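Local coordinates for actin-related protein 8 (Homo sapiens, PDB 4FO0) that binds ATP, shows low basal ATPase activity without polymerizing, and serves as a proposed core subunit of the INO80 chromatin-remodelling complex, at residues L312-L315 against K316-C320; L303-K306 against M307-L310; Y573-E576 against W577-G581; D176-V179 against I180-A184; C491-D494 against D495-K498. One frame throughout, in Å; residues are numbered along the deposited sequence.

Contact 1 (L312-L315 against K316-C320); sequences LQHL and KETFC. With ATP (adenosine-5'-triphosphate), chain C.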
# COMPACT_ATOMS: atom_id res chain seq x y z
N LEU A 312 0.03 -14.59 -6.28
CA LEU A 312 1.33 -14.25 -5.71
C LEU A 312 1.17 -13.39 -4.46
O LEU A 312 1.77 -13.70 -3.42
CB LEU A 312 2.22 -13.59 -6.76
CG LEU A 312 2.47 -14.52 -7.96
CD1 LEU A 312 3.29 -13.86 -9.08
CD2 LEU A 312 3.10 -15.84 -7.51
N GLN A 313 0.36 -12.34 -4.53
CA GLN A 313 0.10 -11.55 -3.32
C GLN A 313 -0.34 -12.49 -2.21
O GLN A 313 0.14 -12.38 -1.08
CB GLN A 313 -0.96 -10.48 -3.53
CG GLN A 313 -0.56 -9.40 -4.49
CD GLN A 313 -0.22 -8.10 -3.81
OE1 GLN A 313 0.96 -7.72 -3.70
NE2 GLN A 313 -1.25 -7.38 -3.35
N HIS A 314 -1.23 -13.41 -2.55
CA HIS A 314 -1.83 -14.24 -1.52
C HIS A 314 -0.80 -15.18 -0.90
O HIS A 314 -0.74 -15.33 0.32
CB HIS A 314 -3.01 -15.04 -2.08
CG HIS A 314 -3.52 -16.08 -1.12
ND1 HIS A 314 -4.15 -15.75 0.06
CD2 HIS A 314 -3.46 -17.43 -1.16
CE1 HIS A 314 -4.47 -16.87 0.70
NE2 HIS A 314 -4.05 -17.90 -0.01
N LEU A 315 0.01 -15.79 -1.76
CA LEU A 315 1.08 -16.67 -1.32
C LEU A 315 2.05 -15.97 -0.39
O LEU A 315 2.38 -16.48 0.69
CB LEU A 315 1.81 -17.27 -2.52
CG LEU A 315 0.95 -18.27 -3.31
CD1 LEU A 315 1.74 -18.98 -4.38
CD2 LEU A 315 0.29 -19.28 -2.38
N LYS A 316 2.51 -14.79 -0.79
CA LYS A 316 3.33 -13.98 0.09
C LYS A 316 2.67 -13.79 1.46
O LYS A 316 3.32 -13.93 2.50
CB LYS A 316 3.61 -12.61 -0.51
CG LYS A 316 4.20 -11.64 0.51
CD LYS A 316 4.20 -10.21 0.03
CE LYS A 316 2.80 -9.66 -0.08
NZ LYS A 316 2.84 -8.23 -0.48
N GLU A 317 1.38 -13.47 1.48
CA GLU A 317 0.74 -13.14 2.75
C GLU A 317 0.56 -14.34 3.63
O GLU A 317 0.43 -14.22 4.85
CB GLU A 317 -0.60 -12.48 2.52
CG GLU A 317 -0.50 -11.18 1.81
CD GLU A 317 -1.78 -10.83 1.11
OE1 GLU A 317 -2.70 -11.68 1.10
OE2 GLU A 317 -1.87 -9.70 0.57
N THR A 318 0.58 -15.51 3.00
CA THR A 318 0.40 -16.77 3.71
C THR A 318 1.71 -17.34 4.23
O THR A 318 1.79 -17.82 5.36
CB THR A 318 -0.29 -17.79 2.81
OG1 THR A 318 -1.61 -17.32 2.52
CG2 THR A 318 -0.40 -19.12 3.49
N PHE A 319 2.76 -17.26 3.41
CA PHE A 319 4.02 -17.92 3.71
C PHE A 319 5.14 -17.06 4.28
O PHE A 319 5.87 -17.49 5.16
CB PHE A 319 4.50 -18.62 2.46
CG PHE A 319 3.60 -19.70 2.01
CD1 PHE A 319 2.78 -20.34 2.93
CD2 PHE A 319 3.55 -20.09 0.69
CE1 PHE A 319 1.94 -21.34 2.54
CE2 PHE A 319 2.71 -21.09 0.29
CZ PHE A 319 1.90 -21.72 1.21
N CYS A 320 5.29 -15.85 3.75
CA CYS A 320 6.37 -14.97 4.16
C CYS A 320 6.29 -14.58 5.64
O CYS A 320 5.21 -14.39 6.19
CB CYS A 320 6.41 -13.74 3.24
SG CYS A 320 6.95 -14.19 1.56
PG ATP C . 0.21 2.37 -1.52
O1G ATP C . 0.11 2.82 -0.09
O2G ATP C . -0.41 3.30 -2.54
O3G ATP C . 1.57 1.85 -1.95
PB ATP C . -2.08 0.75 -0.77
O1B ATP C . -2.99 0.13 -1.80
O2B ATP C . -2.52 1.87 0.17
O3B ATP C . -0.73 1.07 -1.57
PA ATP C . -2.13 -1.11 1.39
O1A ATP C . -3.51 -1.58 1.00
O2A ATP C . -1.90 -0.28 2.63
O3A ATP C . -1.46 -0.44 0.11
O5' ATP C . -1.22 -2.41 1.50
C5' ATP C . -1.26 -3.34 0.43
C4' ATP C . -0.14 -4.33 0.60
O4' ATP C . -0.32 -4.96 1.86
C3' ATP C . -0.15 -5.43 -0.44
O3' ATP C . 1.17 -5.58 -0.99
C2' ATP C . -0.54 -6.67 0.33
O2' ATP C . 0.06 -7.85 -0.19
C1' ATP C . 0.02 -6.33 1.69
N9 ATP C . -0.55 -7.22 2.72
C8 ATP C . -1.83 -7.27 3.10
N7 ATP C . -2.01 -8.21 4.06
C5 ATP C . -0.81 -8.76 4.30
C6 ATP C . -0.30 -9.82 5.19
N6 ATP C . -1.15 -10.46 6.03
N1 ATP C . 1.03 -10.10 5.13
C2 ATP C . 1.87 -9.46 4.29
N3 ATP C . 1.46 -8.49 3.44
C4 ATP C . 0.15 -8.11 3.41
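Q313 and E317 lie one turn apart near the end of helix 306-319, as do L312 and K316, and from this stretch K316 and E317 reach out to grip the ATP ribose. In this actin-fold protein the helix forms one wall of the nucleotide cleft, and an adjacent lysine-glutamate pair holding the sugar is an arrangement familiar from actin itself. The lysine starts with CG anti to its backbone N (chi1 167°), runs straight, then bends at chi3 (68°), which carries NZ round to O2' of ATP at 2.8 Å, with a weak bond to O3' as well. G280 O also accepts from K316 NZ. E317 keeps CG beside the backbone N and stretches out, its CG 3.2 Å from Q313 O; OE2 then accepts the proton of ATP O2' at 2.8 Å. One ribose hydroxyl is thus gripped by an ammonium donor and a carboxylate acceptor, a pairing that would probably favour both charged forms. Q313 borders the same sugar with its amide end.

The other sides of the helix do different work. L315 and F319 run alongside each other, CD2 of the leucine 4.0 Å from CE2 of the ring, and the phenylalanine also meets F287 of helix 280-293 and H332. On the exposed flank, T318 crosses H314. H314 O takes two bonds, from T318 N and from T318 OG1 (3.1 Å), the hydroxyl approaching from above the carbonyl plane. That same OG1 stands over one face of the imidazole, off toward its rim, 3.4 Å from CE1 of H314.

Contact 2 (L303-K306 against M307-L310); sequences LTNK and MDCL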
# COMPACT_ATOMS: atom_id res chain seq x y z
N LEU A 303 3.58 -12.81 -14.48
CA LEU A 303 3.42 -11.57 -13.70
C LEU A 303 2.49 -10.55 -14.38
O LEU A 303 1.95 -9.66 -13.72
CB LEU A 303 4.78 -10.96 -13.40
CG LEU A 303 5.62 -11.80 -12.43
CD1 LEU A 303 7.09 -11.34 -12.40
CD2 LEU A 303 5.02 -11.75 -11.04
N THR A 304 2.30 -10.69 -15.68
CA THR A 304 1.42 -9.81 -16.45
C THR A 304 -0.05 -10.18 -16.28
O THR A 304 -0.93 -9.50 -16.80
CB THR A 304 1.74 -9.91 -17.95
OG1 THR A 304 1.71 -11.28 -18.35
CG2 THR A 304 3.10 -9.33 -18.24
N ASN A 305 -0.31 -11.27 -15.57
CA ASN A 305 -1.65 -11.80 -15.47
C ASN A 305 -2.30 -11.49 -14.10
O ASN A 305 -1.78 -11.84 -13.05
CB ASN A 305 -1.59 -13.31 -15.75
CG ASN A 305 -2.94 -13.98 -15.62
OD1 ASN A 305 -3.41 -14.28 -14.51
ND2 ASN A 305 -3.57 -14.23 -16.76
N LYS A 306 -3.45 -10.83 -14.12
CA LYS A 306 -4.11 -10.37 -12.90
C LYS A 306 -4.40 -11.46 -11.90
O LYS A 306 -4.21 -11.28 -10.69
CB LYS A 306 -5.41 -9.63 -13.22
CG LYS A 306 -5.29 -8.13 -13.25
CD LYS A 306 -5.67 -7.54 -14.60
CE LYS A 306 -7.14 -7.74 -14.92
NZ LYS A 306 -7.30 -8.14 -16.35
N MET A 307 -4.90 -12.60 -12.39
CA MET A 307 -5.27 -13.71 -11.52
C MET A 307 -4.04 -14.28 -10.81
O MET A 307 -4.08 -14.54 -9.61
CB MET A 307 -6.00 -14.81 -12.31
CG MET A 307 -7.41 -14.44 -12.79
SD MET A 307 -8.54 -14.16 -11.41
CE MET A 307 -8.58 -12.36 -11.40
N ASP A 308 -2.96 -14.46 -11.57
CA ASP A 308 -1.68 -14.91 -11.04
C ASP A 308 -1.16 -13.94 -10.00
O ASP A 308 -0.67 -14.34 -8.93
CB ASP A 308 -0.66 -15.02 -12.18
CG ASP A 308 -0.99 -16.16 -13.14
OD1 ASP A 308 -1.83 -17.00 -12.78
OD2 ASP A 308 -0.39 -16.21 -14.23
N CYS A 309 -1.26 -12.65 -10.31
CA CYS A 309 -0.81 -11.63 -9.39
C CYS A 309 -1.55 -11.66 -8.08
O CYS A 309 -0.94 -11.50 -7.02
CB CYS A 309 -0.91 -10.26 -10.04
SG CYS A 309 0.40 -10.05 -11.22
N LEU A 310 -2.86 -11.88 -8.13
CA LEU A 310 -3.62 -12.04 -6.89
C LEU A 310 -3.11 -13.26 -6.12
O LEU A 310 -3.01 -13.24 -4.89
CB LEU A 310 -5.13 -12.17 -7.18
CG LEU A 310 -5.80 -10.93 -7.76
CD1 LEU A 310 -7.21 -11.24 -8.16
CD2 LEU A 310 -5.78 -9.79 -6.76
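A side-chain cap joins N305 to D308 where the loop after helix 280-293 turns into helix 306-319, the helix that goes on to border the nucleotide cleft. N305 is the N-cap. Its side chain stands with CG anti to the backbone N (chi1 178°), which swings the amide toward the first turn, and OD1 accepts from D308 N at 3.0 Å. The bond is nearly straight (169° at the hydrogen), and the donor lies in the plane of the carboxamide C=O. The backbone takes over at once: N305 O accepts from C309 N at 2.9 Å, and K306 O from L310 N at 3.0 Å.

Beyond the cap the two side chains cross rather than stack. The carboxylate of D308 is turned 38° from the N305 amide plane, and its OD2 comes 3.5 Å from CB of N305. The acid is held from the loop side, OD2 by the backbone N of Q302 and OD1 by the hydroxyl of Y298, so one residue both supplies the capped N-H and ties the preceding loop to the helix start. A glycerol, probably from the crystallisation liquor, also bonds to D308 OD2. L310 lays its CG 3.4 Å from K306 O, while its side chain reaches W60.

An asparagine at the N-cap that accepts from the N-H three residues on is a classic helix N-cap, here opening a helix of the actin fold.

Contact 3 (Y573-E576 against W577-G581); sequences YQRE and WQRFG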
# COMPACT_ATOMS: atom_id res chain seq x y z
N TYR A 573 -15.40 25.21 1.08
CA TYR A 573 -16.72 24.99 0.51
C TYR A 573 -16.77 25.30 -0.97
O TYR A 573 -15.92 26.03 -1.49
CB TYR A 573 -17.79 25.79 1.28
CG TYR A 573 -17.95 25.30 2.70
CD1 TYR A 573 -18.78 24.21 2.98
CD2 TYR A 573 -17.25 25.88 3.76
CE1 TYR A 573 -18.93 23.72 4.28
CE2 TYR A 573 -17.38 25.40 5.07
CZ TYR A 573 -18.23 24.32 5.32
OH TYR A 573 -18.38 23.83 6.60
N GLN A 574 -17.76 24.72 -1.64
CA GLN A 574 -17.90 24.84 -3.08
C GLN A 574 -17.70 26.24 -3.63
O GLN A 574 -16.93 26.44 -4.58
CB GLN A 574 -19.26 24.35 -3.52
CG GLN A 574 -19.41 22.87 -3.57
CD GLN A 574 -20.49 22.47 -4.56
OE1 GLN A 574 -20.63 23.08 -5.62
NE2 GLN A 574 -21.26 21.44 -4.22
N ARG A 575 -18.40 27.22 -3.07
CA ARG A 575 -18.38 28.55 -3.66
C ARG A 575 -17.06 29.26 -3.45
O ARG A 575 -16.58 29.95 -4.35
CB ARG A 575 -19.56 29.40 -3.21
CG ARG A 575 -20.00 30.40 -4.29
CD ARG A 575 -21.35 31.01 -3.99
NE ARG A 575 -21.34 31.80 -2.76
CZ ARG A 575 -21.75 33.06 -2.68
NH1 ARG A 575 -22.21 33.69 -3.76
NH2 ARG A 575 -21.70 33.70 -1.52
N GLU A 576 -16.45 29.08 -2.29
CA GLU A 576 -15.11 29.61 -2.07
C GLU A 576 -14.14 29.01 -3.09
O GLU A 576 -13.20 29.67 -3.56
CB GLU A 576 -14.62 29.31 -0.66
CG GLU A 576 -15.67 29.60 0.42
CD GLU A 576 -15.28 29.04 1.79
OE1 GLU A 576 -15.60 29.68 2.81
OE2 GLU A 576 -14.66 27.95 1.85
N TRP A 577 -14.36 27.76 -3.46
CA TRP A 577 -13.52 27.11 -4.43
C TRP A 577 -13.76 27.65 -5.80
O TRP A 577 -12.82 28.07 -6.49
CB TRP A 577 -13.73 25.61 -4.42
CG TRP A 577 -12.78 24.91 -5.34
CD1 TRP A 577 -13.05 24.38 -6.59
CD2 TRP A 577 -11.35 24.67 -5.13
NE1 TRP A 577 -11.92 23.84 -7.15
CE2 TRP A 577 -10.87 23.98 -6.32
CE3 TRP A 577 -10.47 24.94 -4.10
CZ2 TRP A 577 -9.56 23.59 -6.45
CZ3 TRP A 577 -9.14 24.54 -4.25
CH2 TRP A 577 -8.70 23.88 -5.40
N GLN A 578 -15.01 27.63 -6.23
CA GLN A 578 -15.38 28.14 -7.54
C GLN A 578 -14.80 29.52 -7.75
O GLN A 578 -14.42 29.89 -8.85
CB GLN A 578 -16.90 28.19 -7.67
CG GLN A 578 -17.39 28.37 -9.09
CD GLN A 578 -18.81 27.89 -9.27
OE1 GLN A 578 -19.51 27.60 -8.30
NE2 GLN A 578 -19.25 27.80 -10.52
N ARG A 579 -14.75 30.29 -6.67
CA ARG A 579 -14.31 31.67 -6.72
C ARG A 579 -12.79 31.75 -6.74
O ARG A 579 -12.21 32.22 -7.71
CB ARG A 579 -14.85 32.44 -5.52
CG ARG A 579 -16.08 33.27 -5.81
CD ARG A 579 -15.98 34.63 -5.15
NE ARG A 579 -17.05 34.85 -4.19
CZ ARG A 579 -18.13 34.08 -4.09
NH1 ARG A 579 -18.28 33.04 -4.90
NH2 ARG A 579 -19.05 34.35 -3.18
N PHE A 580 -12.17 31.31 -5.66
CA PHE A 580 -10.77 31.60 -5.42
C PHE A 580 -9.89 30.41 -5.78
O PHE A 580 -8.69 30.55 -5.96
CB PHE A 580 -10.55 31.96 -3.96
CG PHE A 580 -11.34 33.15 -3.52
CD1 PHE A 580 -10.81 34.42 -3.62
CD2 PHE A 580 -12.61 33.00 -3.01
CE1 PHE A 580 -11.53 35.52 -3.21
CE2 PHE A 580 -13.34 34.10 -2.60
CZ PHE A 580 -12.80 35.36 -2.70
N GLY A 581 -10.52 29.25 -5.90
CA GLY A 581 -9.79 28.02 -6.14
C GLY A 581 -8.59 27.80 -5.22
O GLY A 581 -8.68 27.95 -3.99
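R575 is bent at chi3 (63°) and R579 at chi2 and chi3, and these turns lay the two arginine chains alongside one another, one helical turn apart on the exposed side of helix 574-580. Their guanidinium planes are nearly perpendicular (83°). NH2 of R579 stands over the centre of the R575 group, modelled 3.0 Å from its CZ. Both groups are donors, so nothing bonds between them, and a spacing this tight is doubtful at the resolution of the model.

E576 faces another way. Its side chain, CG beside the backbone N and extended from there, reaches the helix start, and OE2 accepts from Y573 N at 2.9 Å, the donor coming from above the carboxylate plane. That is the backbone-to-acid half of a capping box, with Y573 at the N-cap. The same oxygen has a salt bridge to R588 of helix 583-588. E576 O takes F580 N at 2.9 Å and also meets the rim of that ring, 3.4 Å from CD2 of F580.

Buried W577 points its indole into helix 211-225, where NE1 bonds to N219 OD1. Its CB lies 3.3 Å from Q574 O. Short helix 574-580 is thereby fastened on its buried side to helices 211-225 and 583-588. The exposed arginine side is less settled: if the two arginines do lie this near, like charges side by side on the surface would probably need solvent or counter-ions to screen them, whereas the acid at the helix start has two partners to offset its charge.

Contact 4 (D176-V179 against I180-A184); sequences DIEV and IWSHA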
# COMPACT_ATOMS: atom_id res chain seq x y z
N ASP A 176 -11.35 8.53 -14.45
CA ASP A 176 -11.33 7.19 -13.89
C ASP A 176 -11.49 7.23 -12.37
O ASP A 176 -12.23 6.43 -11.80
CB ASP A 176 -10.06 6.45 -14.29
CG ASP A 176 -10.02 6.11 -15.79
OD1 ASP A 176 -11.06 6.29 -16.46
OD2 ASP A 176 -8.96 5.66 -16.30
N ILE A 177 -10.80 8.16 -11.71
CA ILE A 177 -10.97 8.34 -10.28
C ILE A 177 -12.42 8.62 -9.96
O ILE A 177 -13.00 7.98 -9.09
CB ILE A 177 -10.13 9.50 -9.74
CG1 ILE A 177 -8.66 9.23 -9.96
CG2 ILE A 177 -10.41 9.72 -8.23
CD1 ILE A 177 -8.26 7.91 -9.45
N GLU A 178 -13.00 9.57 -10.69
CA GLU A 178 -14.36 9.96 -10.41
C GLU A 178 -15.32 8.80 -10.59
O GLU A 178 -16.18 8.56 -9.75
CB GLU A 178 -14.79 11.13 -11.29
CG GLU A 178 -16.28 11.40 -11.18
CD GLU A 178 -16.68 12.76 -11.71
OE1 GLU A 178 -15.85 13.41 -12.37
OE2 GLU A 178 -17.84 13.17 -11.45
N VAL A 179 -15.17 8.07 -11.68
CA VAL A 179 -16.00 6.90 -11.89
C VAL A 179 -15.82 5.88 -10.77
O VAL A 179 -16.79 5.36 -10.22
CB VAL A 179 -15.76 6.27 -13.26
CG1 VAL A 179 -16.50 4.95 -13.39
CG2 VAL A 179 -16.19 7.23 -14.35
N ILE A 180 -14.57 5.58 -10.42
CA ILE A 180 -14.32 4.62 -9.35
C ILE A 180 -14.89 5.10 -8.01
O ILE A 180 -15.58 4.34 -7.32
CB ILE A 180 -12.82 4.30 -9.22
CG1 ILE A 180 -12.29 3.65 -10.49
CG2 ILE A 180 -12.57 3.38 -8.03
CD1 ILE A 180 -10.77 3.47 -10.48
N TRP A 181 -14.62 6.34 -7.64
CA TRP A 181 -15.10 6.86 -6.37
C TRP A 181 -16.61 6.99 -6.33
O TRP A 181 -17.23 6.68 -5.33
CB TRP A 181 -14.45 8.20 -6.01
CG TRP A 181 -13.00 8.05 -5.75
CD1 TRP A 181 -12.25 6.92 -5.91
CD2 TRP A 181 -12.09 9.06 -5.29
NE1 TRP A 181 -10.95 7.16 -5.58
CE2 TRP A 181 -10.82 8.47 -5.20
CE3 TRP A 181 -12.23 10.41 -4.95
CZ2 TRP A 181 -9.69 9.18 -4.78
CZ3 TRP A 181 -11.12 11.11 -4.52
CH2 TRP A 181 -9.86 10.50 -4.45
N SER A 182 -17.21 7.44 -7.43
CA SER A 182 -18.66 7.58 -7.46
C SER A 182 -19.35 6.23 -7.35
O SER A 182 -20.29 6.07 -6.58
CB SER A 182 -19.07 8.31 -8.72
OG SER A 182 -18.32 9.51 -8.81
N HIS A 183 -18.87 5.26 -8.12
CA HIS A 183 -19.39 3.90 -8.04
C HIS A 183 -19.38 3.36 -6.60
O HIS A 183 -20.33 2.71 -6.17
CB HIS A 183 -18.60 2.97 -8.97
CG HIS A 183 -18.98 1.53 -8.86
ND1 HIS A 183 -20.09 1.00 -9.49
CD2 HIS A 183 -18.41 0.50 -8.18
CE1 HIS A 183 -20.18 -0.29 -9.21
NE2 HIS A 183 -19.17 -0.62 -8.42
N ALA A 184 -18.32 3.63 -5.86
CA ALA A 184 -18.19 3.07 -4.51
C ALA A 184 -19.19 3.70 -3.56
O ALA A 184 -19.78 3.03 -2.71
CB ALA A 184 -16.80 3.27 -4.00
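D176 O and I180 N, at 2.8 Å, and V179 O and H183 N, at 3.0 Å, are rungs of an unbroken alpha-helical ladder in the middle of helix 170-187. I177 and W181, linked by the rung between, also pack flank to flank. CG2 of I177 is anti to the backbone N, and this branch settles over the face of the indole: it is 3.4 Å from the centroid of the six-membered ring, only 16° off the normal, a clear CH-pi contact. The nearest ring carbon is CE2 of W181. Meanwhile the indole's NE1 is hydrogen-bonded to H42 NE2, whose own ring meets the indole at an angle. With a methyl over its face and a polar hold on its nitrogen, the tryptophan is probably restrained in its rotation.

In the actin fold this helix packs against the mixed sheet that includes strands 38-47 and 134-136, with I180 and V179 resting on I44 of strand 38-47 and E178 and W181 touching M220 of helix 211-225. D176 reaches strand 38-47 as well, its OD1 in a salt bridge with R46.

S182 folds its hydroxyl back beside its own N-H (chi1 -52°). Both donors bond to E178 O, S182 N at 2.8 Å and OG as well, and they reach it from opposite faces of the carbonyl plane, OG from above it.

Contact 5 (C491-D494 against D495-K498); sequences CSSD and DTKK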
# COMPACT_ATOMS: atom_id res chain seq x y z
N CYS A 491 15.46 15.52 12.14
CA CYS A 491 14.93 16.42 13.15
C CYS A 491 15.98 17.41 13.65
O CYS A 491 17.11 17.03 13.91
CB CYS A 491 14.38 15.63 14.34
SG CYS A 491 12.95 14.60 13.95
N SER A 492 15.60 18.69 13.76
CA SER A 492 16.48 19.70 14.35
C SER A 492 16.77 19.56 15.84
O SER A 492 17.92 19.65 16.27
CB SER A 492 15.90 21.08 14.08
OG SER A 492 14.53 21.13 14.42
N SER A 493 15.73 19.33 16.63
CA SER A 493 15.84 19.32 18.09
C SER A 493 16.33 17.96 18.51
O SER A 493 16.23 17.02 17.74
CB SER A 493 14.50 19.62 18.74
OG SER A 493 14.26 18.76 19.83
N ASP A 494 16.86 17.81 19.72
CA ASP A 494 17.23 16.46 20.11
C ASP A 494 16.16 15.85 21.00
O ASP A 494 16.12 14.64 21.20
CB ASP A 494 18.58 16.43 20.82
CG ASP A 494 19.73 16.61 19.87
OD1 ASP A 494 19.54 17.26 18.81
OD2 ASP A 494 20.82 16.09 20.16
N ASP A 495 15.30 16.71 21.53
CA ASP A 495 14.17 16.23 22.32
C ASP A 495 13.17 15.58 21.38
O ASP A 495 12.58 14.55 21.70
CB ASP A 495 13.53 17.36 23.12
CG ASP A 495 14.06 17.42 24.54
OD1 ASP A 495 13.58 16.64 25.39
OD2 ASP A 495 14.98 18.23 24.81
N THR A 496 12.99 16.19 20.21
CA THR A 496 12.19 15.59 19.17
C THR A 496 12.74 14.19 18.88
O THR A 496 11.99 13.21 18.98
CB THR A 496 12.21 16.42 17.87
OG1 THR A 496 11.54 17.67 18.09
CG2 THR A 496 11.50 15.69 16.76
N LYS A 497 14.03 14.10 18.57
CA LYS A 497 14.63 12.80 18.25
C LYS A 497 14.41 11.78 19.35
O LYS A 497 14.09 10.62 19.07
CB LYS A 497 16.12 12.93 17.96
CG LYS A 497 16.44 13.73 16.74
CD LYS A 497 17.94 13.77 16.51
CE LYS A 497 18.30 14.79 15.45
NZ LYS A 497 19.61 14.52 14.82
N LYS A 498 14.59 12.18 20.60
CA LYS A 498 14.33 11.25 21.68
C LYS A 498 12.93 10.68 21.49
O LYS A 498 12.73 9.46 21.53
CB LYS A 498 14.46 11.92 23.05
CG LYS A 498 15.86 11.86 23.64
CD LYS A 498 15.85 12.20 25.14
CE LYS A 498 15.39 13.63 25.40
NZ LYS A 498 15.23 13.94 26.85
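S493 OG meets the backbone N of T496 at 2.9 Å in an almost perfectly straight bond (177°), the hydroxyl N-cap of helix 494-502. The same oxygen takes a second, weak bond from D495 N, also 2.9 Å long but bent to 120°, so one hydroxyl oxygen serves two N-H groups at the start of the helix. The first full backbone bond of the helix, K498 N to D494 O, follows at 3.0 Å.

Around the cap the loop residues fold back on the helix. C491 turns its side chain toward the first turn. CB is 3.7 Å from CG of K497, and SG leans on CG2 of T496, which that residue's first torsion sends anti to the backbone N (chi1 -67°, with OG1 beside N instead). The threonine thus splits its jobs, the methyl lying against the cysteine while OG1 bonds to E264 OE2 in strand 258-264. K497 runs out extended, passing its CG 3.4 Å from S493 O, and NZ ends in a salt bridge with D489, the last residue of helix 480-489.

F532 of helix 530-535 touches both D494 and K497. Helix 494-502 leads straight into strand 503-507, which runs parallel to its neighbours 247-253 and 540-542 in a mixed sheet of the actin fold. On the outer side of the turn the chain of K498 bends at chi3, and its NZ comes 3.5 Å from OD1 of D495 in a salt bridge.

Contacts 1 and 2 share helix 306-319: contact 2 starts it with an amide cap, contact 1 ends it at the nucleotide, and the two touch where L312 CD1 packs on L303 CD2 at 3.4 Å. Contact 5, some 38 Å from contact 1 between centres, starts another helix with a hydroxyl cap instead, with salt bridges from its lysines alongside. Contact 4 is buried like contact 1, but its polar ends bond to R46 and H42 of strand 38-47 and not to a ligand. Contact 3, about 22 Å from contact 4 between centres, is the surface case, with two exposed arginines side by side. Both reach helix 211-225, W577 from one and W181 from the other.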